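Local coordinates for hypothetical protein TTMA177 (Thermus thermophilus phage TMA, PDB 2ZDJ) that is of unknown function but folds as a small cystatin-like alpha and beta domain, one helix packed on an antiparallel sheet, at residues 26-30 against 47-51; 30-36 against 65-69. One frame throughout, in Å; residues are numbered along the deposited sequence.

Contact 1 (26-30 against 47-51)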
ATOM      1  N   ILE A  26       8.241   0.114   6.046  1.00 17.94           N
ATOM      2  CA  ILE A  26       7.852   0.990   4.941  1.00 21.46           C
ATOM      3  C   ILE A  26       7.239   2.292   5.459  1.00 16.64           C
ATOM      4  O   ILE A  26       7.653   3.371   5.057  1.00 13.58           O
ATOM      5  CB  ILE A  26       6.808   0.319   4.005  1.00 21.95           C
ATOM      6  CG1 ILE A  26       7.291  -1.058   3.541  1.00 22.04           C
ATOM      7  CG2 ILE A  26       6.527   1.220   2.813  1.00  9.34           C
ATOM      8  CD1 ILE A  26       8.549  -1.034   2.779  1.00 35.79           C
ATOM      9  N   LEU A  27       6.246   2.174   6.342  1.00 17.39           N
ATOM     10  CA  LEU A  27       5.582   3.341   6.900  1.00 19.40           C
ATOM     11  C   LEU A  27       6.600   4.318   7.511  1.00 22.30           C
ATOM     12  O   LEU A  27       6.493   5.526   7.315  1.00 14.57           O
ATOM     13  CB  LEU A  27       4.546   2.919   7.960  1.00 18.58           C
ATOM     14  CG  LEU A  27       3.331   2.074   7.536  1.00 20.44           C
ATOM     15  CD1 LEU A  27       2.566   1.603   8.769  1.00 13.71           C
ATOM     16  CD2 LEU A  27       2.418   2.886   6.638  1.00 20.29           C
ATOM     17  N   GLU A  28       7.599   3.806   8.231  1.00 19.75           N
ATOM     18  CA  GLU A  28       8.590   4.698   8.837  1.00 22.28           C
ATOM     19  C   GLU A  28       9.440   5.329   7.752  1.00 22.72           C
ATOM     20  O   GLU A  28       9.812   6.502   7.838  1.00 19.09           O
ATOM     21  CB  GLU A  28       9.500   3.941   9.816  1.00 23.47           C
ATOM     22  CG  GLU A  28       8.788   3.455  11.051  1.00 45.02           C
ATOM     23  CD  GLU A  28       9.749   3.008  12.136  1.00 53.99           C
ATOM     24  OE1 GLU A  28       9.275   2.398  13.124  1.00 52.83           O
ATOM     25  OE2 GLU A  28      10.968   3.275  12.003  1.00 54.90           O
ATOM     26  N   TYR A  29       9.751   4.532   6.737  1.00 16.51           N
ATOM     27  CA  TYR A  29      10.543   4.993   5.611  1.00 16.62           C
ATOM     28  C   TYR A  29       9.869   6.218   4.989  1.00 21.14           C
ATOM     29  O   TYR A  29      10.494   7.261   4.795  1.00 17.60           O
ATOM     30  CB  TYR A  29      10.645   3.882   4.567  1.00 18.61           C
ATOM     31  CG  TYR A  29      11.443   4.250   3.336  1.00 13.94           C
ATOM     32  CD1 TYR A  29      12.774   4.666   3.439  1.00 21.10           C
ATOM     33  CD2 TYR A  29      10.875   4.169   2.069  1.00 20.41           C
ATOM     34  CE1 TYR A  29      13.517   4.992   2.309  1.00 16.30           C
ATOM     35  CE2 TYR A  29      11.603   4.492   0.930  1.00 20.23           C
ATOM     36  CZ  TYR A  29      12.925   4.903   1.055  1.00 20.07           C
ATOM     37  OH  TYR A  29      13.645   5.218  -0.075  1.00 24.31           O
ATOM     38  N   ILE A  30       8.583   6.095   4.691  1.00 21.38           N
ATOM     39  CA  ILE A  30       7.867   7.197   4.070  1.00 22.50           C
ATOM     40  C   ILE A  30       7.369   8.239   5.062  1.00 22.73           C
ATOM     41  O   ILE A  30       6.804   9.257   4.670  1.00 20.63           O
ATOM     42  CB  ILE A  30       6.697   6.682   3.228  1.00 18.97           C
ATOM     43  CG1 ILE A  30       5.630   6.063   4.120  1.00 14.70           C
ATOM     44  CG2 ILE A  30       7.214   5.660   2.226  1.00 16.64           C
ATOM     45  CD1 ILE A  30       4.380   5.644   3.353  1.00 17.89           C
ATOM     46  N   ASP A  47      13.393   2.028  -5.870  1.00 26.05           N
ATOM     47  CA  ASP A  47      12.774   2.744  -4.756  1.00 27.44           C
ATOM     48  C   ASP A  47      11.276   2.440  -4.779  1.00 24.87           C
ATOM     49  O   ASP A  47      10.790   1.767  -5.689  1.00 28.66           O
ATOM     50  CB  ASP A  47      13.014   4.252  -4.904  1.00 25.14           C
ATOM     51  CG  ASP A  47      12.950   4.999  -3.578  1.00 33.26           C
ATOM     52  OD1 ASP A  47      12.384   4.468  -2.600  1.00 28.83           O
ATOM     53  OD2 ASP A  47      13.464   6.137  -3.516  1.00 36.12           O
ATOM     54  N   TYR A  48      10.546   2.908  -3.771  1.00 27.87           N
ATOM     55  CA  TYR A  48       9.101   2.691  -3.719  1.00 26.41           C
ATOM     56  C   TYR A  48       8.471   3.890  -4.410  1.00 20.50           C
ATOM     57  O   TYR A  48       8.503   4.996  -3.886  1.00 33.27           O
ATOM     58  CB  TYR A  48       8.629   2.601  -2.263  1.00 27.41           C
ATOM     59  CG  TYR A  48       9.040   1.320  -1.582  1.00 26.34           C
ATOM     60  CD1 TYR A  48       8.226   0.192  -1.638  1.00 26.51           C
ATOM     61  CD2 TYR A  48      10.266   1.220  -0.919  1.00 26.05           C
ATOM     62  CE1 TYR A  48       8.617  -1.007  -1.057  1.00 25.27           C
ATOM     63  CE2 TYR A  48      10.670   0.025  -0.332  1.00 19.99           C
ATOM     64  CZ  TYR A  48       9.843  -1.089  -0.406  1.00 32.12           C
ATOM     65  OH  TYR A  48      10.244  -2.296   0.139  1.00 22.35           O
ATOM     66  N   GLU A  49       7.918   3.678  -5.598  1.00 22.89           N
ATOM     67  CA  GLU A  49       7.304   4.761  -6.357  1.00 18.91           C
ATOM     68  C   GLU A  49       5.928   5.124  -5.809  1.00 15.57           C
ATOM     69  O   GLU A  49       5.512   6.285  -5.845  1.00 16.45           O
ATOM     70  CB  GLU A  49       7.183   4.360  -7.824  1.00 24.13           C
ATOM     71  CG  GLU A  49       6.741   5.489  -8.738  1.00 33.01           C
ATOM     72  CD  GLU A  49       7.752   6.616  -8.796  1.00 36.93           C
ATOM     73  OE1 GLU A  49       8.954   6.330  -9.010  1.00 33.90           O
ATOM     74  OE2 GLU A  49       7.341   7.787  -8.629  1.00 44.32           O
ATOM     75  N   GLU A  50       5.213   4.121  -5.315  1.00  8.58           N
ATOM     76  CA  GLU A  50       3.900   4.344  -4.739  1.00 14.14           C
ATOM     77  C   GLU A  50       3.693   3.419  -3.553  1.00 16.55           C
ATOM     78  O   GLU A  50       4.235   2.308  -3.505  1.00 18.22           O
ATOM     79  CB  GLU A  50       2.787   4.088  -5.776  1.00 14.12           C
ATOM     80  CG  GLU A  50       2.615   5.175  -6.831  1.00 19.94           C
ATOM     81  CD  GLU A  50       1.554   4.827  -7.886  1.00 27.47           C
ATOM     82  OE1 GLU A  50       0.461   4.330  -7.530  1.00 25.61           O
ATOM     83  OE2 GLU A  50       1.812   5.066  -9.077  1.00 26.12           O
ATOM     84  N   VAL A  51       2.924   3.893  -2.584  1.00 14.10           N
ATOM     85  CA  VAL A  51       2.586   3.092  -1.420  1.00 15.45           C
ATOM     86  C   VAL A  51       1.130   3.393  -1.061  1.00 14.21           C
ATOM     87  O   VAL A  51       0.749   4.541  -0.848  1.00 16.17           O
ATOM     88  CB  VAL A  51       3.511   3.402  -0.209  1.00 15.11           C
ATOM     89  CG1 VAL A  51       3.090   2.582   0.992  1.00 13.35           C
ATOM     90  CG2 VAL A  51       4.958   3.075  -0.566  1.00 17.42           C
TER
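Tyr29 reaches from the last turn of helix 20-30 to Asp47, its OH donating a hydrogen bond to OD1 at 2.9 Å. The carboxylate oxygen lies at the edge of the tyrosine ring, close to the ring plane, while the two flat groups are turned 51° apart. OD1 takes the hydroxyl on its syn side and, from the other face of the carboxylate, the backbone N of Tyr48 at 2.7 Å on its anti side. Two donors thus grip one oxygen and probably help to fix the rotation of the carboxylate. With CG anti to the backbone N (chi1 180°), the Tyr29 ring stretches out from the helix toward the strand, and its CE2 passes 4.0 Å from CD2 of the Tyr48 ring.

Beside this polar pair the contact is apolar. Ile26 brings CD1 against the hydroxyl end of Tyr48, 3.4 Å from CZ, the two side chains running roughly perpendicular. Its other branch, CG2, meets Val51 CG1 at 4.1 Å, and Ile30 CD1 comes as near to the same methyl, so Val51 sits against two isoleucines one helical turn apart. Further out, Leu39 touches Ile26 and Val41 touches both Tyr48 and Val51 from strand 38-44. A classic beta bulge, where Glu49 and Glu50 both face Lys42, interrupts strand 47-54 between Tyr48 and Val51. The helix is therefore joined to the sheet by buried aliphatic packing at Ile26 and Val51, with a directional hydrogen bond at the more exposed end; the tyrosine donor would probably stabilise Asp47 as a carboxylate.

Contact 2 (30-36 against 65-69)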
ATOM      1  N   ILE A  30       8.583   6.095   4.691  1.00 21.38           N
ATOM      2  CA  ILE A  30       7.867   7.197   4.070  1.00 22.50           C
ATOM      3  C   ILE A  30       7.369   8.239   5.062  1.00 22.73           C
ATOM      4  O   ILE A  30       6.804   9.257   4.670  1.00 20.63           O
ATOM      5  CB  ILE A  30       6.697   6.682   3.228  1.00 18.97           C
ATOM      6  CG1 ILE A  30       5.630   6.063   4.120  1.00 14.70           C
ATOM      7  CG2 ILE A  30       7.214   5.660   2.226  1.00 16.64           C
ATOM      8  CD1 ILE A  30       4.380   5.644   3.353  1.00 17.89           C
ATOM      9  N   GLY A  31       7.583   7.976   6.348  1.00 27.62           N
ATOM     10  CA  GLY A  31       7.187   8.919   7.378  1.00 20.29           C
ATOM     11  C   GLY A  31       5.706   9.047   7.646  1.00 25.52           C
ATOM     12  O   GLY A  31       5.251  10.103   8.075  1.00 23.33           O
ATOM     13  N   SER A  32       4.952   7.978   7.419  1.00 23.28           N
ATOM     14  CA  SER A  32       3.514   8.008   7.645  1.00 23.25           C
ATOM     15  C   SER A  32       3.123   7.557   9.048  1.00 29.72           C
ATOM     16  O   SER A  32       3.704   6.613   9.583  1.00 26.80           O
ATOM     17  CB  SER A  32       2.809   7.112   6.637  1.00 17.23           C
ATOM     18  OG  SER A  32       1.451   6.942   7.004  1.00 24.57           O
ATOM     19  N   GLU A  33       2.121   8.223   9.623  1.00 30.01           N
ATOM     20  CA  GLU A  33       1.619   7.890  10.953  1.00 31.77           C
ATOM     21  C   GLU A  33       0.397   6.987  10.793  1.00 29.27           C
ATOM     22  O   GLU A  33      -0.177   6.527  11.779  1.00 28.28           O
ATOM     23  CB  GLU A  33       1.187   9.151  11.715  1.00 39.94           C
ATOM     24  CG  GLU A  33       1.962  10.424  11.396  1.00 59.46           C
ATOM     25  CD  GLU A  33       3.394  10.401  11.897  1.00 69.00           C
ATOM     26  OE1 GLU A  33       4.184   9.567  11.408  1.00 76.90           O
ATOM     27  OE2 GLU A  33       3.730  11.223  12.780  1.00 72.75           O
ATOM     28  N   GLU A  34      -0.017   6.757   9.548  1.00 25.19           N
ATOM     29  CA  GLU A  34      -1.182   5.917   9.285  1.00 23.67           C
ATOM     30  C   GLU A  34      -0.870   4.496   9.728  1.00 25.41           C
ATOM     31  O   GLU A  34       0.296   4.097   9.780  1.00 30.94           O
ATOM     32  CB  GLU A  34      -1.542   5.939   7.795  1.00 22.07           C
ATOM     33  CG  GLU A  34      -1.889   7.327   7.228  1.00 25.61           C
ATOM     34  CD  GLU A  34      -3.053   7.987   7.953  1.00 35.73           C
ATOM     35  OE1 GLU A  34      -4.029   7.275   8.274  1.00 35.32           O
ATOM     36  OE2 GLU A  34      -2.997   9.218   8.189  1.00 33.88           O
ATOM     37  N   GLU A  35      -1.902   3.721  10.029  1.00 23.00           N
ATOM     38  CA  GLU A  35      -1.673   2.366  10.495  1.00 23.64           C
ATOM     39  C   GLU A  35      -2.396   1.283   9.710  1.00 20.98           C
ATOM     40  O   GLU A  35      -3.142   0.481  10.265  1.00 24.84           O
ATOM     41  CB  GLU A  35      -2.035   2.281  11.982  1.00 28.96           C
ATOM     42  CG  GLU A  35      -1.288   3.304  12.824  1.00 34.86           C
ATOM     43  CD  GLU A  35      -1.545   3.157  14.309  1.00 40.40           C
ATOM     44  OE1 GLU A  35      -2.727   3.145  14.713  1.00 47.24           O
ATOM     45  OE2 GLU A  35      -0.562   3.061  15.076  1.00 46.49           O
ATOM     46  N   PRO A  36      -2.164   1.228   8.398  1.00 21.04           N
ATOM     47  CA  PRO A  36      -2.837   0.196   7.606  1.00 22.22           C
ATOM     48  C   PRO A  36      -2.325  -1.191   8.021  1.00 24.08           C
ATOM     49  O   PRO A  36      -1.318  -1.300   8.720  1.00 26.57           O
ATOM     50  CB  PRO A  36      -2.449   0.564   6.183  1.00 17.76           C
ATOM     51  CG  PRO A  36      -1.032   1.067   6.366  1.00 19.38           C
ATOM     52  CD  PRO A  36      -1.168   1.956   7.591  1.00 17.60           C
ATOM     53  N   ALA A  65      -8.406   1.494  -1.044  1.00 15.18           N
ATOM     54  CA  ALA A  65      -7.052   1.785  -0.591  1.00 13.69           C
ATOM     55  C   ALA A  65      -6.802   3.276  -0.614  1.00 17.77           C
ATOM     56  O   ALA A  65      -7.402   4.011  -1.408  1.00 21.24           O
ATOM     57  CB  ALA A  65      -6.027   1.068  -1.494  1.00 17.51           C
ATOM     58  N   TYR A  66      -5.919   3.724   0.273  1.00 19.13           N
ATOM     59  CA  TYR A  66      -5.574   5.134   0.347  1.00 16.92           C
ATOM     60  C   TYR A  66      -4.080   5.308   0.103  1.00 16.05           C
ATOM     61  O   TYR A  66      -3.274   4.558   0.637  1.00 16.24           O
ATOM     62  CB  TYR A  66      -5.988   5.723   1.705  1.00 18.83           C
ATOM     63  CG  TYR A  66      -5.678   4.862   2.915  1.00 25.15           C
ATOM     64  CD1 TYR A  66      -6.569   3.877   3.352  1.00 21.71           C
ATOM     65  CD2 TYR A  66      -4.514   5.067   3.652  1.00 18.60           C
ATOM     66  CE1 TYR A  66      -6.306   3.121   4.512  1.00 18.96           C
ATOM     67  CE2 TYR A  66      -4.242   4.325   4.797  1.00 29.29           C
ATOM     68  CZ  TYR A  66      -5.139   3.362   5.227  1.00 30.15           C
ATOM     69  OH  TYR A  66      -4.866   2.680   6.390  1.00 30.70           O
ATOM     70  N   ARG A  67      -3.725   6.288  -0.725  1.00 16.84           N
ATOM     71  CA  ARG A  67      -2.334   6.551  -1.084  1.00 20.65           C
ATOM     72  C   ARG A  67      -1.538   7.239   0.026  1.00 19.83           C
ATOM     73  O   ARG A  67      -1.945   8.274   0.544  1.00 24.06           O
ATOM     74  CB  ARG A  67      -2.284   7.396  -2.363  1.00 15.79           C
ATOM     75  CG  ARG A  67      -0.968   8.103  -2.589  1.00 32.05           C
ATOM     76  CD  ARG A  67      -0.146   7.515  -3.717  1.00 28.66           C
ATOM     77  NE  ARG A  67      -0.523   8.046  -5.013  1.00 30.17           N
ATOM     78  CZ  ARG A  67       0.331   8.280  -6.007  1.00 35.78           C
ATOM     79  NH1 ARG A  67       1.626   8.039  -5.866  1.00 27.03           N
ATOM     80  NH2 ARG A  67      -0.116   8.756  -7.161  1.00 35.97           N
ATOM     81  N   LEU A  68      -0.388   6.666   0.366  1.00 17.78           N
ATOM     82  CA  LEU A  68       0.459   7.202   1.422  1.00 15.90           C
ATOM     83  C   LEU A  68       1.727   7.799   0.838  1.00 18.35           C
ATOM     84  O   LEU A  68       2.424   8.566   1.494  1.00 18.34           O
ATOM     85  CB  LEU A  68       0.793   6.087   2.401  1.00 16.01           C
ATOM     86  CG  LEU A  68      -0.463   5.556   3.097  1.00 19.24           C
ATOM     87  CD1 LEU A  68      -0.165   4.315   3.926  1.00 18.03           C
ATOM     88  CD2 LEU A  68      -1.002   6.680   3.981  1.00 19.65           C
ATOM     89  N   LYS A  69       2.019   7.433  -0.405  1.00 19.91           N
ATOM     90  CA  LYS A  69       3.183   7.943  -1.110  1.00 18.22           C
ATOM     91  C   LYS A  69       2.953   7.684  -2.597  1.00 18.31           C
ATOM     92  O   LYS A  69       2.311   6.658  -2.903  1.00 19.60           O
ATOM     93  CB  LYS A  69       4.442   7.220  -0.624  1.00 25.16           C
ATOM     94  CG  LYS A  69       5.755   7.857  -1.042  1.00 27.83           C
ATOM     95  CD  LYS A  69       6.017   7.713  -2.523  1.00 41.10           C
ATOM     96  CE  LYS A  69       7.371   8.307  -2.894  1.00 48.79           C
ATOM     97  NZ  LYS A  69       8.481   7.689  -2.122  1.00 33.21           N
ATOM     98  OXT LYS A  69       3.419   8.497  -3.434  1.00 18.84           O
TER
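The irregular segment 30-36 runs antiparallel to the end of strand 64-67 and the C-terminal residues, with CA atoms 7.0 Å apart at both Ile30-Lys69 and Ser32-Leu68 and 9.2 Å at Pro36-Tyr66, and no hydrogen bond crosses between them. Leu68 carries the largest share of the contact and touches four residues of segment 30-36. Its CB lies 3.7 Å from Ile30 CD1, CD2 sits 3.4 Å from the aliphatic CG of Glu34, and CD1 meets Pro36 CG tip to tip at 4.2 Å. With CG anti to the carbonyl carbon (chi1 -60°), Glu34 puts this carbon against the leucine. Tyr66 lays its hydroxyl against the proline ring, OH to Pro36 CB 3.2 Å, and that hydroxyl is hydrogen-bonded to Asp55.

The loop has its own scaffolding: Gly31, at positive phi, closes the helix in a Schellman motif, and Ser32 OG accepts from Glu34 N at 2.9 Å in an ST turn. From helix 20-30, Leu27 touches both Pro36 and Leu68. Loop and chain end are thus held together by apolar and van der Waals contacts, whereas the polar bonds that shape the loop lie within it or tie it back to the helix.

Overall arrangement
Contact 1 sets the helix, and contact 2 the loop that follows it, against one antiparallel sheet, contact 1 through strand 47-54 and contact 2 through its neighbour 64-67 and the chain end. Ile30 belongs to both, and a probable backbone bond from Leu68 N to Val51 O links the two sheet segments edge to edge; a second classic beta bulge lies there, Leu68 and Lys69 both facing Val51. Contact 1 is partly buried and combines an aliphatic interior with a hydrogen bond across the interface. Contact 2 lies at the surface, relies on a leucine, a proline and a tyrosine, and has no such bond. The segments alternate along the chain, so the two contacts cross in sequence.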